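Local coordinates for resiniferatoxin-binding, phosphotriesterase-related protein (Rhodobacter sphaeroides 2.4.1, PDB 3K2G) that binds two zinc ions at the mouth of a TIM barrel and, as a phosphotriesterase-family member, probably hydrolyses phosphoric ester bonds, at residues B[35-40]-B[103-108]; B[81-86]-B[306-311]; B[173-178]-B[204-209]; B[198-203]-B[227-232]. One frame throughout, in Å; residues are numbered along the deposited sequence.

All four contacts belong to one TIM barrel. Contact 1 (35-40 with 103-108) comes first along the chain, though contact 2 (81-86 with 306-311) begins between its two segments; the strands 39-40 and 81-82 pair antiparallel, and the centres of the two contacts lie about 10 Å apart. Contact 3 (173-178 with 204-209) follows contact 1 in sequence, with centres about 12 Å apart, and the two meet at a zinc ion that His36 and Glu177 share. Contact 4 (198-203 with 227-232) alternates with contact 3, sharing helix 186-202, and lies away from the metal site. Contacts 2 and 4, about 32 Å between centres, flank the chain's centre on opposite sides.

Contact 1 (B[35-40]-B[103-108]); sequences EHLQND and IVDPTC. With ZN (zinc ion), chain I.
His36 and Thr107 meet where the contact is tightest: ND1 of His36 donates to OG1 of Thr107 over 2.6 Å, almost straight at 173° and in the plane of the ring. The other ring nitrogen, His36 NE2, binds a zinc ion at 2.2 Å, so the imidazole is held at both nitrogens and its rotation is fixed. Histidine suits this place because one flat ring can serve a metal and a hydroxyl at once. Thr107 is thus a second-shell residue, and Asp105 stands behind it: OD1 accepts from Thr107 OG1 through its syn lone pair and also from Thr107 N, the latter closing an Asx turn. This carboxylate would probably polarise the chain from hydroxyl to imidazole. The setting is the metal end of the TIM barrel, where strand 102-105 runs out into a loop and His34, Glu177 and Asp304 complete the protein ligands of the same zinc. OD2 of Asp105 takes the N-H of Leu37 at 2.8 Å, from above the carboxylate plane; a chi1 of -172°, with CG swung beside the carbonyl carbon, brings it there. On the other side a water fills in between the segments, giving to both Asp105 OD2 and Gln38 O. Apolar contact is slight here, Leu37 CD2 staying 4.4 Å from Ile103 CD1, because Leu37 packs mainly on helices 85-97 and 115-125. The carboxylate of Glu35 turns to Ser302, His303 and Val305.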
loop_
_atom_site.group_PDB
_atom_site.type_symbol
_atom_site.label_atom_id
_atom_site.label_comp_id
_atom_site.label_asym_id
_atom_site.label_seq_id
_atom_site.Cartn_x
_atom_site.Cartn_y
_atom_site.Cartn_z
ATOM N N GLU B 35 -19.682 -17.065 -21.007
ATOM C CA GLU B 35 -21.070 -17.028 -20.551
ATOM C C GLU B 35 -21.705 -18.403 -20.694
ATOM O O GLU B 35 -21.350 -19.169 -21.591
ATOM C CB GLU B 35 -21.892 -16.051 -21.394
ATOM C CG GLU B 35 -21.340 -14.645 -21.504
ATOM C CD GLU B 35 -21.323 -13.905 -20.176
ATOM O OE1 GLU B 35 -22.179 -14.197 -19.314
ATOM O OE2 GLU B 35 -20.456 -13.019 -20.004
ATOM N N HIS B 36 -22.642 -18.722 -19.805
ATOM C CA HIS B 36 -23.345 -19.990 -19.898
ATOM C C HIS B 36 -24.758 -19.624 -20.315
ATOM O O HIS B 36 -25.401 -18.792 -19.669
ATOM C CB HIS B 36 -23.346 -20.704 -18.552
ATOM C CG HIS B 36 -21.979 -21.071 -18.076
ATOM N ND1 HIS B 36 -21.305 -22.180 -18.537
ATOM C CD2 HIS B 36 -21.134 -20.439 -17.228
ATOM C CE1 HIS B 36 -20.101 -22.215 -17.997
ATOM N NE2 HIS B 36 -19.972 -21.170 -17.201
ATOM N N LEU B 37 -25.230 -20.226 -21.406
ATOM C CA LEU B 37 -26.566 -19.937 -21.910
ATOM C C LEU B 37 -27.589 -20.915 -21.354
ATOM O O LEU B 37 -28.766 -20.588 -21.219
ATOM C CB LEU B 37 -26.551 -19.970 -23.437
ATOM C CG LEU B 37 -25.511 -18.988 -23.987
ATOM C CD1 LEU B 37 -25.565 -18.960 -25.503
ATOM C CD2 LEU B 37 -25.773 -17.603 -23.416
ATOM N N GLN B 38 -27.108 -22.109 -21.032
ATOM C CA GLN B 38 -27.903 -23.190 -20.457
ATOM C C GLN B 38 -26.898 -24.037 -19.682
ATOM O O GLN B 38 -25.782 -24.237 -20.147
ATOM C CB GLN B 38 -28.524 -24.057 -21.560
ATOM C CG GLN B 38 -29.626 -23.411 -22.385
ATOM C CD GLN B 38 -30.898 -23.194 -21.588
ATOM O OE1 GLN B 38 -31.059 -22.174 -20.917
ATOM N NE2 GLN B 38 -31.799 -24.165 -21.643
ATOM N N ASN B 39 -27.268 -24.530 -18.507
ATOM C CA ASN B 39 -26.346 -25.367 -17.747
ATOM C C ASN B 39 -27.047 -26.064 -16.593
ATOM O O ASN B 39 -28.241 -25.877 -16.372
ATOM C CB ASN B 39 -25.173 -24.538 -17.207
ATOM C CG ASN B 39 -25.579 -23.615 -16.071
ATOM O OD1 ASN B 39 -26.758 -23.515 -15.726
ATOM N ND2 ASN B 39 -24.600 -22.929 -15.488
ATOM N N ASP B 40 -26.285 -26.863 -15.855
ATOM C CA ASP B 40 -26.812 -27.597 -14.712
ATOM C C ASP B 40 -25.780 -27.618 -13.582
ATOM O O ASP B 40 -24.741 -28.267 -13.692
ATOM C CB ASP B 40 -27.177 -29.022 -15.145
ATOM C CG ASP B 40 -27.649 -29.880 -13.989
ATOM O OD1 ASP B 40 -28.504 -29.409 -13.208
ATOM O OD2 ASP B 40 -27.167 -31.028 -13.869
ATOM N N ILE B 103 -20.955 -14.766 -28.551
ATOM C CA ILE B 103 -20.842 -15.261 -27.183
ATOM C C ILE B 103 -20.112 -16.603 -27.164
ATOM O O ILE B 103 -20.384 -17.482 -27.985
ATOM C CB ILE B 103 -22.214 -15.458 -26.512
ATOM C CG1 ILE B 103 -22.912 -14.107 -26.337
ATOM C CG2 ILE B 103 -22.022 -16.122 -25.143
ATOM C CD1 ILE B 103 -24.290 -14.205 -25.714
ATOM N N VAL B 104 -19.173 -16.748 -26.236
ATOM C CA VAL B 104 -18.425 -17.987 -26.083
ATOM C C VAL B 104 -19.001 -18.709 -24.868
ATOM O O VAL B 104 -18.942 -18.202 -23.745
ATOM C CB VAL B 104 -16.911 -17.728 -25.848
ATOM C CG1 VAL B 104 -16.171 -19.056 -25.687
ATOM C CG2 VAL B 104 -16.325 -16.939 -27.022
ATOM N N ASP B 105 -19.576 -19.884 -25.100
ATOM C CA ASP B 105 -20.165 -20.661 -24.021
ATOM C C ASP B 105 -19.259 -21.843 -23.696
ATOM O O ASP B 105 -19.205 -22.825 -24.439
ATOM C CB ASP B 105 -21.549 -21.168 -24.421
ATOM C CG ASP B 105 -22.282 -21.817 -23.262
ATOM O OD1 ASP B 105 -21.627 -22.529 -22.474
ATOM O OD2 ASP B 105 -23.507 -21.613 -23.145
ATOM N N PRO B 106 -18.544 -21.763 -22.571
ATOM C CA PRO B 106 -17.627 -22.820 -22.139
ATOM C C PRO B 106 -18.265 -23.955 -21.343
ATOM O O PRO B 106 -17.557 -24.706 -20.665
ATOM C CB PRO B 106 -16.600 -22.049 -21.324
ATOM C CG PRO B 106 -17.467 -21.037 -20.626
ATOM C CD PRO B 106 -18.395 -20.562 -21.727
ATOM N N THR B 107 -19.588 -24.082 -21.413
ATOM C CA THR B 107 -20.267 -25.155 -20.691
ATOM C C THR B 107 -19.771 -26.470 -21.289
ATOM O O THR B 107 -19.916 -26.704 -22.486
ATOM C CB THR B 107 -21.812 -25.074 -20.847
ATOM O OG1 THR B 107 -22.280 -23.805 -20.374
ATOM C CG2 THR B 107 -22.493 -26.178 -20.038
ATOM N N CYS B 108 -19.178 -27.326 -20.466
ATOM C CA CYS B 108 -18.662 -28.588 -20.982
ATOM C C CYS B 108 -19.337 -29.830 -20.410
ATOM O O CYS B 108 -20.447 -29.753 -19.878
ATOM C CB CYS B 108 -17.142 -28.663 -20.764
ATOM S SG CYS B 108 -16.574 -28.438 -19.060
HETATM ZN ZN ZN I . -18.200 -20.469 -16.164
HETATM O O HOH W 1 -24.843 -23.911 -22.722
HETATM O O HOH W 2 -17.559 -20.830 -14.345
#

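Contact 2 (B[81-86]-B[306-311]); sequences ALDDLD and FVKMML. With DTV ((2S,3S)-1,4-dimercaptobutane-2,3-diol), chain K.
The loop that follows barrel strand 299-301 carries Phe306 into the ligand pocket, and here it packs against the short strand 81-82, with Leu82 as its main apolar contact. Leucine suits the site because its two methyls can spread over a bare backbone: Leu82 CD1 rests 3.8 Å from Phe306 C, while its CD2 reaches Val307 C at 3.5 Å and also touches Leu311 CD1. On the pocket side, CE1 of Phe306 approaches O2 of the bound dimercaptobutanediol obliquely, and Val307 CG1 covers one face of the ring near its rim. The polar part belongs to Lys308, whose chain curls round Ala81 O, bending at its last torsion (chi4 69°) to bring the ammonium back to the strand. His78 O is a further acceptor for that group. Asp83 OD1 adds a weak, long salt bridge to Lys308 NZ, 3.4 Å, on the exposed margin. The firmer bond is from Lys308 NZ to Ala81 O, 2.6 Å long and in the carbonyl plane.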
loop_
_atom_site.group_PDB
_atom_site.type_symbol
_atom_site.label_atom_id
_atom_site.label_comp_id
_atom_site.label_asym_id
_atom_site.label_seq_id
_atom_site.Cartn_x
_atom_site.Cartn_y
_atom_site.Cartn_z
ATOM N N ALA B 81 -29.522 -23.736 -12.013
ATOM C CA ALA B 81 -29.753 -24.394 -13.289
ATOM C C ALA B 81 -30.409 -23.438 -14.271
ATOM O O ALA B 81 -31.494 -22.914 -14.020
ATOM C CB ALA B 81 -30.616 -25.646 -13.109
ATOM N N LEU B 82 -29.722 -23.194 -15.381
ATOM C CA LEU B 82 -30.236 -22.334 -16.432
ATOM C C LEU B 82 -30.874 -23.328 -17.402
ATOM O O LEU B 82 -30.185 -23.963 -18.205
ATOM C CB LEU B 82 -29.088 -21.562 -17.097
ATOM C CG LEU B 82 -28.375 -20.524 -16.214
ATOM C CD1 LEU B 82 -27.164 -19.953 -16.940
ATOM C CD2 LEU B 82 -29.347 -19.405 -15.867
ATOM N N ASP B 83 -32.193 -23.459 -17.299
ATOM C CA ASP B 83 -32.947 -24.407 -18.109
ATOM C C ASP B 83 -34.102 -23.853 -18.932
ATOM O O ASP B 83 -34.840 -24.623 -19.544
ATOM C CB ASP B 83 -33.484 -25.518 -17.209
ATOM C CG ASP B 83 -34.208 -24.977 -15.988
ATOM O OD1 ASP B 83 -34.650 -23.811 -16.022
ATOM O OD2 ASP B 83 -34.341 -25.722 -14.998
ATOM N N ASP B 84 -34.283 -22.538 -18.947
ATOM C CA ASP B 84 -35.363 -21.970 -19.746
ATOM C C ASP B 84 -34.773 -21.367 -21.009
ATOM O O ASP B 84 -34.224 -20.267 -20.992
ATOM C CB ASP B 84 -36.130 -20.895 -18.977
ATOM C CG ASP B 84 -37.404 -20.479 -19.693
ATOM O OD1 ASP B 84 -37.317 -20.040 -20.861
ATOM O OD2 ASP B 84 -38.493 -20.599 -19.092
ATOM N N LEU B 85 -34.909 -22.095 -22.112
ATOM C CA LEU B 85 -34.363 -21.666 -23.388
ATOM C C LEU B 85 -34.958 -20.364 -23.907
ATOM O O LEU B 85 -34.247 -19.530 -24.475
ATOM C CB LEU B 85 -34.549 -22.776 -24.423
ATOM C CG LEU B 85 -33.600 -22.771 -25.622
ATOM C CD1 LEU B 85 -32.156 -22.680 -25.152
ATOM C CD2 LEU B 85 -33.817 -24.044 -26.424
ATOM N N ASP B 86 -36.261 -20.181 -23.720
ATOM C CA ASP B 86 -36.900 -18.961 -24.193
ATOM C C ASP B 86 -36.389 -17.728 -23.453
ATOM O O ASP B 86 -36.243 -16.661 -24.046
ATOM C CB ASP B 86 -38.419 -19.076 -24.060
ATOM C CG ASP B 86 -39.015 -20.022 -25.080
ATOM O OD1 ASP B 86 -38.982 -19.690 -26.283
ATOM O OD2 ASP B 86 -39.502 -21.099 -24.683
ATOM N N PHE B 306 -24.190 -17.984 -14.701
ATOM C CA PHE B 306 -24.279 -19.427 -14.527
ATOM C C PHE B 306 -25.404 -19.889 -13.608
ATOM O O PHE B 306 -25.505 -21.072 -13.310
ATOM C CB PHE B 306 -22.926 -19.987 -14.046
ATOM C CG PHE B 306 -22.661 -19.788 -12.585
ATOM C CD1 PHE B 306 -22.741 -20.861 -11.698
ATOM C CD2 PHE B 306 -22.313 -18.537 -12.092
ATOM C CE1 PHE B 306 -22.483 -20.688 -10.341
ATOM C CE2 PHE B 306 -22.055 -18.349 -10.736
ATOM C CZ PHE B 306 -22.139 -19.429 -9.859
ATOM N N VAL B 307 -26.233 -18.951 -13.157
ATOM C CA VAL B 307 -27.385 -19.257 -12.303
ATOM C C VAL B 307 -28.508 -18.288 -12.660
ATOM O O VAL B 307 -28.250 -17.181 -13.129
ATOM C CB VAL B 307 -27.066 -19.117 -10.792
ATOM C CG1 VAL B 307 -26.073 -20.199 -10.357
ATOM C CG2 VAL B 307 -26.511 -17.734 -10.497
ATOM N N LYS B 308 -29.751 -18.708 -12.440
ATOM C CA LYS B 308 -30.909 -17.881 -12.761
ATOM C C LYS B 308 -30.876 -16.460 -12.204
ATOM O O LYS B 308 -31.246 -15.512 -12.903
ATOM C CB LYS B 308 -32.205 -18.549 -12.281
ATOM C CG LYS B 308 -32.591 -19.825 -13.018
ATOM C CD LYS B 308 -34.066 -20.146 -12.788
ATOM C CE LYS B 308 -34.497 -21.429 -13.507
ATOM N NZ LYS B 308 -33.878 -22.639 -12.897
HETATM N N MSE B 309 -30.433 -16.305 -10.958
HETATM C CA MSE B 309 -30.434 -14.980 -10.346
HETATM C C MSE B 309 -29.513 -13.967 -11.008
HETATM O O MSE B 309 -29.540 -12.792 -10.665
HETATM C CB MSE B 309 -30.139 -15.061 -8.837
HETATM C CG MSE B 309 -28.723 -15.391 -8.442
HETATM SE SE MSE B 309 -28.599 -15.490 -6.484
HETATM C CE MSE B 309 -28.510 -13.558 -6.059
HETATM N N MSE B 310 -28.714 -14.405 -11.976
HETATM C CA MSE B 310 -27.830 -13.474 -12.658
HETATM C C MSE B 310 -28.488 -12.932 -13.924
HETATM O O MSE B 310 -27.917 -12.095 -14.617
HETATM C CB MSE B 310 -26.499 -14.144 -12.984
HETATM C CG MSE B 310 -25.639 -14.436 -11.748
HETATM SE SE MSE B 310 -23.981 -15.348 -12.148
HETATM C CE MSE B 310 -23.021 -13.849 -12.980
ATOM N N LEU B 311 -29.693 -13.414 -14.215
ATOM C CA LEU B 311 -30.446 -12.953 -15.382
ATOM C C LEU B 311 -31.306 -11.769 -14.935
ATOM O O LEU B 311 -31.761 -11.735 -13.788
ATOM C CB LEU B 311 -31.344 -14.072 -15.908
ATOM C CG LEU B 311 -30.619 -15.331 -16.386
ATOM C CD1 LEU B 311 -31.640 -16.409 -16.724
ATOM C CD2 LEU B 311 -29.757 -15.001 -17.598
HETATM S S1 DTV K . -17.082 -23.606 -8.391
HETATM C C1 DTV K . -17.846 -24.001 -10.040
HETATM C C2 DTV K . -19.373 -23.935 -10.036
HETATM O O2 DTV K . -19.756 -22.612 -9.692
HETATM C C3 DTV K . -19.935 -24.286 -11.426
HETATM O O3 DTV K . -19.473 -23.348 -12.369
HETATM C C4 DTV K . -21.463 -24.272 -11.459
HETATM S S4 DTV K . -22.139 -25.553 -12.549
#

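Contact 3 (B[173-178]-B[204-209]); sequences GLIGEI and LPLMVH. With ZN (zinc ion), chain J; ZN (zinc ion), chain I.
Leu206 CD1 touches two isoleucines of the neighbouring strand, 3.7 Å from Ile175 CG2 and 4.1 Å from Ile178 CG1, on the face of the parallel sheet that helix 186-202 covers. This is the beta-alpha-beta unit of the TIM barrel, strand 175-178, helix 186-202 and strand 206-208, and branched aliphatic residues suit a face pressed against a helix. Across the sheet, on the barrel interior, Leu174 CD1 touches the selenomethionine Met207 at CE (3.6 Å). Between the faces runs the backbone ladder: Ile175 N gives to Pro205 O and Met207 N to Ile175 O. A beta bulge then shifts the register, so that Glu177 N and Ile178 N both donate to Met207 O from the same face of its plane. Gly176 fits here, since its phi of 157° would jam any side chain. The bulge delivers Glu177 to the metal end, where its chain, bent at chi2 (95°), spans both zincs. His209, whose backbone N bonds to Ile178 O, joins it: Glu177 OE1 lies at the edge of the imidazole ring, and His209 ND1 binds at 2.1 Å the same zinc that Glu177 OE1 holds at 2.4 Å.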
loop_
_atom_site.group_PDB
_atom_site.type_symbol
_atom_site.label_atom_id
_atom_site.label_comp_id
_atom_site.label_asym_id
_atom_site.label_seq_id
_atom_site.Cartn_x
_atom_site.Cartn_y
_atom_site.Cartn_z
ATOM N N GLY B 173 -15.221 -24.789 -30.921
ATOM C CA GLY B 173 -14.359 -23.720 -31.395
ATOM C C GLY B 173 -13.367 -23.307 -30.333
ATOM O O GLY B 173 -12.496 -22.469 -30.551
ATOM N N LEU B 174 -13.512 -23.912 -29.165
ATOM C CA LEU B 174 -12.639 -23.638 -28.038
ATOM C C LEU B 174 -12.602 -24.899 -27.203
ATOM O O LEU B 174 -13.557 -25.671 -27.179
ATOM C CB LEU B 174 -13.181 -22.460 -27.215
ATOM C CG LEU B 174 -13.021 -22.476 -25.689
ATOM C CD1 LEU B 174 -12.494 -21.147 -25.215
ATOM C CD2 LEU B 174 -14.360 -22.778 -25.032
ATOM N N ILE B 175 -11.484 -25.119 -26.534
ATOM C CA ILE B 175 -11.336 -26.285 -25.687
ATOM C C ILE B 175 -11.593 -25.842 -24.270
ATOM O O ILE B 175 -10.697 -25.276 -23.637
ATOM C CB ILE B 175 -9.902 -26.847 -25.729
ATOM C CG1 ILE B 175 -9.564 -27.302 -27.147
ATOM C CG2 ILE B 175 -9.757 -27.968 -24.708
ATOM C CD1 ILE B 175 -8.235 -28.015 -27.280
ATOM N N GLY B 176 -12.784 -26.047 -23.729
ATOM C CA GLY B 176 -12.848 -25.587 -22.366
ATOM C C GLY B 176 -13.894 -25.149 -21.376
ATOM O O GLY B 176 -15.110 -25.207 -21.535
ATOM N N GLU B 177 -13.252 -24.707 -20.299
ATOM C CA GLU B 177 -13.756 -24.272 -19.025
ATOM C C GLU B 177 -13.334 -25.607 -18.413
ATOM O O GLU B 177 -14.161 -26.403 -17.971
ATOM C CB GLU B 177 -15.277 -24.108 -18.985
ATOM C CG GLU B 177 -15.877 -24.191 -17.561
ATOM C CD GLU B 177 -16.087 -22.849 -16.863
ATOM O OE1 GLU B 177 -15.209 -22.423 -16.080
ATOM O OE2 GLU B 177 -17.145 -22.227 -17.097
ATOM N N ILE B 178 -12.030 -25.883 -18.481
ATOM C CA ILE B 178 -11.500 -27.119 -17.924
ATOM C C ILE B 178 -11.409 -26.926 -16.420
ATOM O O ILE B 178 -10.826 -25.953 -15.951
ATOM C CB ILE B 178 -10.096 -27.464 -18.467
ATOM C CG1 ILE B 178 -10.102 -27.515 -19.999
ATOM C CG2 ILE B 178 -9.655 -28.817 -17.912
ATOM C CD1 ILE B 178 -11.035 -28.563 -20.598
ATOM N N LEU B 204 -6.725 -25.330 -31.311
ATOM C CA LEU B 204 -7.806 -24.485 -30.796
ATOM C C LEU B 204 -7.412 -23.847 -29.470
ATOM O O LEU B 204 -6.541 -24.362 -28.758
ATOM C CB LEU B 204 -9.078 -25.309 -30.574
ATOM C CG LEU B 204 -9.883 -25.747 -31.795
ATOM C CD1 LEU B 204 -11.064 -26.622 -31.355
ATOM C CD2 LEU B 204 -10.371 -24.510 -32.543
ATOM N N PRO B 205 -8.048 -22.713 -29.119
ATOM C CA PRO B 205 -7.750 -22.023 -27.860
ATOM C C PRO B 205 -8.073 -22.926 -26.672
ATOM O O PRO B 205 -8.908 -23.821 -26.777
ATOM C CB PRO B 205 -8.669 -20.807 -27.903
ATOM C CG PRO B 205 -8.824 -20.544 -29.365
ATOM C CD PRO B 205 -8.998 -21.930 -29.927
ATOM N N LEU B 206 -7.411 -22.678 -25.547
ATOM C CA LEU B 206 -7.619 -23.456 -24.330
ATOM C C LEU B 206 -8.052 -22.523 -23.201
ATOM O O LEU B 206 -7.417 -21.500 -22.946
ATOM C CB LEU B 206 -6.328 -24.183 -23.943
ATOM C CG LEU B 206 -6.320 -24.952 -22.618
ATOM C CD1 LEU B 206 -7.311 -26.113 -22.686
ATOM C CD2 LEU B 206 -4.913 -25.468 -22.335
HETATM N N MSE B 207 -9.140 -22.880 -22.530
HETATM C CA MSE B 207 -9.675 -22.073 -21.442
HETATM C C MSE B 207 -9.704 -22.909 -20.175
HETATM O O MSE B 207 -10.254 -24.014 -20.157
HETATM C CB MSE B 207 -11.082 -21.593 -21.796
HETATM C CG MSE B 207 -11.730 -20.685 -20.746
HETATM SE SE MSE B 207 -13.433 -20.060 -21.317
HETATM C CE MSE B 207 -12.846 -18.714 -22.582
ATOM N N VAL B 208 -9.110 -22.377 -19.114
ATOM C CA VAL B 208 -9.040 -23.094 -17.853
ATOM C C VAL B 208 -9.708 -22.392 -16.675
ATOM O O VAL B 208 -9.423 -21.230 -16.372
ATOM C CB VAL B 208 -7.564 -23.378 -17.473
ATOM C CG1 VAL B 208 -7.497 -24.214 -16.206
ATOM C CG2 VAL B 208 -6.863 -24.107 -18.612
ATOM N N HIS B 209 -10.592 -23.126 -16.007
ATOM C CA HIS B 209 -11.293 -22.630 -14.834
ATOM C C HIS B 209 -10.315 -22.650 -13.660
ATOM O O HIS B 209 -9.683 -23.665 -13.373
ATOM C CB HIS B 209 -12.487 -23.525 -14.501
ATOM C CG HIS B 209 -12.979 -23.380 -13.092
ATOM N ND1 HIS B 209 -14.152 -22.729 -12.780
ATOM C CD2 HIS B 209 -12.446 -23.779 -11.912
ATOM C CE1 HIS B 209 -14.320 -22.729 -11.469
ATOM N NE2 HIS B 209 -13.297 -23.359 -10.918
HETATM ZN ZN ZN J . -15.706 -21.760 -13.871
HETATM ZN ZN ZN I . -18.200 -20.469 -16.164
HETATM O O HOH W 2 -17.559 -20.830 -14.345
HETATM O O HOH W 3 -16.961 -21.288 -11.870
#

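Contact 4 (B[198-203]-B[227-232]); sequences AQVRTG and EGADLR
Gln199 reaches from its helix to the loop at Ala229 and Asp230. Gln199 CB lies 4.2 Å from Ala229 CB, a light apolar touch that suits alanine, small enough to let the loop come close to the helix. CG stands anti to the backbone N (chi1 -163°), which carries the chain toward the loop, and the bend at chi2 swings the amide the same way. There Gln199 OE1 accepts from Asp230 N at 3.0 Å; the N-H points straight at the oxygen (169°) but arrives from above the amide plane. NE2 donates a hydrogen bond to Leu204 O, just past its own helix, and one water accepts from NE2 while donating to Asp230 OD2, linking the amide to the Asp230 carboxylate, whose planes are turned 72° apart. Glutamine suits the place because its amide can accept at one atom and donate at the other. In the barrel, this joins the C-terminal end of helix 186-202 to the loop between helix 217-226 and strand 234-236; a Schellman motif at Gly228, with the positive phi that glycine readily adopts, closes the helix. Over it lies Val200, whose CG2 sits 3.2 Å from Gly228 O on the more exposed side. Further along, Asp230 OD1 takes the N-H of Arg232 in an Asx turn, while Glu227 directs its carboxylate to Arg193 and Arg197 of the same helix that bears Gln199.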
loop_
_atom_site.group_PDB
_atom_site.type_symbol
_atom_site.label_atom_id
_atom_site.label_comp_id
_atom_site.label_asym_id
_atom_site.label_seq_id
_atom_site.Cartn_x
_atom_site.Cartn_y
_atom_site.Cartn_z
ATOM N N ALA B 198 -4.826 -31.800 -26.472
ATOM C CA ALA B 198 -5.825 -31.533 -27.498
ATOM C C ALA B 198 -5.557 -30.157 -28.085
ATOM O O ALA B 198 -5.845 -29.905 -29.256
ATOM C CB ALA B 198 -7.232 -31.589 -26.906
ATOM N N GLN B 199 -5.001 -29.262 -27.272
ATOM C CA GLN B 199 -4.702 -27.917 -27.746
ATOM C C GLN B 199 -3.616 -28.013 -28.817
ATOM O O GLN B 199 -3.688 -27.347 -29.853
ATOM C CB GLN B 199 -4.236 -27.038 -26.582
ATOM C CG GLN B 199 -4.281 -25.532 -26.842
ATOM C CD GLN B 199 -3.236 -25.064 -27.839
ATOM O OE1 GLN B 199 -2.056 -25.396 -27.715
ATOM N NE2 GLN B 199 -3.664 -24.273 -28.827
ATOM N N VAL B 200 -2.613 -28.848 -28.570
ATOM C CA VAL B 200 -1.524 -29.023 -29.530
ATOM C C VAL B 200 -2.036 -29.682 -30.812
ATOM O O VAL B 200 -1.723 -29.242 -31.921
ATOM C CB VAL B 200 -0.389 -29.899 -28.939
ATOM C CG1 VAL B 200 0.697 -30.140 -29.991
ATOM C CG2 VAL B 200 0.214 -29.215 -27.717
ATOM N N ARG B 201 -2.837 -30.731 -30.658
ATOM C CA ARG B 201 -3.363 -31.452 -31.814
ATOM C C ARG B 201 -4.378 -30.687 -32.669
ATOM O O ARG B 201 -4.292 -30.719 -33.896
ATOM C CB ARG B 201 -3.948 -32.794 -31.357
ATOM C CG ARG B 201 -2.904 -33.721 -30.738
ATOM C CD ARG B 201 -3.530 -34.874 -29.957
ATOM N NE ARG B 201 -4.342 -35.760 -30.791
ATOM C CZ ARG B 201 -5.062 -36.774 -30.317
ATOM N NH1 ARG B 201 -5.071 -37.028 -29.014
ATOM N NH2 ARG B 201 -5.778 -37.528 -31.141
ATOM N N THR B 202 -5.314 -29.978 -32.039
ATOM C CA THR B 202 -6.334 -29.238 -32.785
ATOM C C THR B 202 -5.968 -27.784 -33.105
ATOM O O THR B 202 -6.492 -27.200 -34.055
ATOM C CB THR B 202 -7.686 -29.223 -32.028
ATOM O OG1 THR B 202 -7.546 -28.483 -30.806
ATOM C CG2 THR B 202 -8.129 -30.636 -31.710
ATOM N N GLY B 203 -5.082 -27.198 -32.309
ATOM C CA GLY B 203 -4.696 -25.818 -32.544
ATOM C C GLY B 203 -5.767 -24.837 -32.091
ATOM O O GLY B 203 -5.731 -23.651 -32.439
ATOM N N GLU B 227 3.229 -29.694 -21.534
ATOM C CA GLU B 227 2.487 -30.579 -22.417
ATOM C C GLU B 227 2.622 -30.059 -23.840
ATOM O O GLU B 227 2.033 -30.607 -24.769
ATOM C CB GLU B 227 1.007 -30.646 -22.028
ATOM C CG GLU B 227 0.693 -31.547 -20.844
ATOM C CD GLU B 227 1.092 -33.003 -21.065
ATOM O OE1 GLU B 227 1.223 -33.428 -22.233
ATOM O OE2 GLU B 227 1.259 -33.728 -20.064
ATOM N N GLY B 228 3.399 -28.990 -23.997
ATOM C CA GLY B 228 3.620 -28.413 -25.313
ATOM C C GLY B 228 2.523 -27.503 -25.831
ATOM O O GLY B 228 2.531 -27.123 -27.005
ATOM N N ALA B 229 1.577 -27.140 -24.973
ATOM C CA ALA B 229 0.489 -26.269 -25.400
ATOM C C ALA B 229 0.930 -24.807 -25.490
ATOM O O ALA B 229 1.929 -24.405 -24.891
ATOM C CB ALA B 229 -0.693 -26.414 -24.469
ATOM N N ASP B 230 0.157 -24.024 -26.235
ATOM C CA ASP B 230 0.428 -22.612 -26.488
ATOM C C ASP B 230 -0.128 -21.665 -25.415
ATOM O O ASP B 230 -1.318 -21.354 -25.412
ATOM C CB ASP B 230 -0.176 -22.247 -27.847
ATOM C CG ASP B 230 0.421 -20.990 -28.440
ATOM O OD1 ASP B 230 0.979 -20.169 -27.681
ATOM O OD2 ASP B 230 0.313 -20.823 -29.674
ATOM N N LEU B 231 0.731 -21.186 -24.521
ATOM C CA LEU B 231 0.278 -20.281 -23.466
ATOM C C LEU B 231 -0.367 -19.021 -24.033
ATOM O O LEU B 231 -1.246 -18.436 -23.412
ATOM C CB LEU B 231 1.446 -19.888 -22.558
ATOM C CG LEU B 231 2.193 -21.020 -21.845
ATOM C CD1 LEU B 231 3.230 -20.430 -20.904
ATOM C CD2 LEU B 231 1.207 -21.886 -21.068
ATOM N N ARG B 232 0.068 -18.616 -25.221
ATOM C CA ARG B 232 -0.442 -17.413 -25.879
ATOM C C ARG B 232 -1.930 -17.506 -26.246
ATOM O O ARG B 232 -2.578 -16.494 -26.508
ATOM C CB ARG B 232 0.386 -17.133 -27.136
ATOM C CG ARG B 232 0.503 -15.666 -27.489
ATOM C CD ARG B 232 1.463 -14.945 -26.560
ATOM N NE ARG B 232 1.222 -13.508 -26.585
ATOM C CZ ARG B 232 1.851 -12.631 -25.814
ATOM N NH1 ARG B 232 2.775 -13.045 -24.954
ATOM N NH2 ARG B 232 1.541 -11.343 -25.889
HETATM O O HOH W 4 -1.449 -23.166 -30.889
#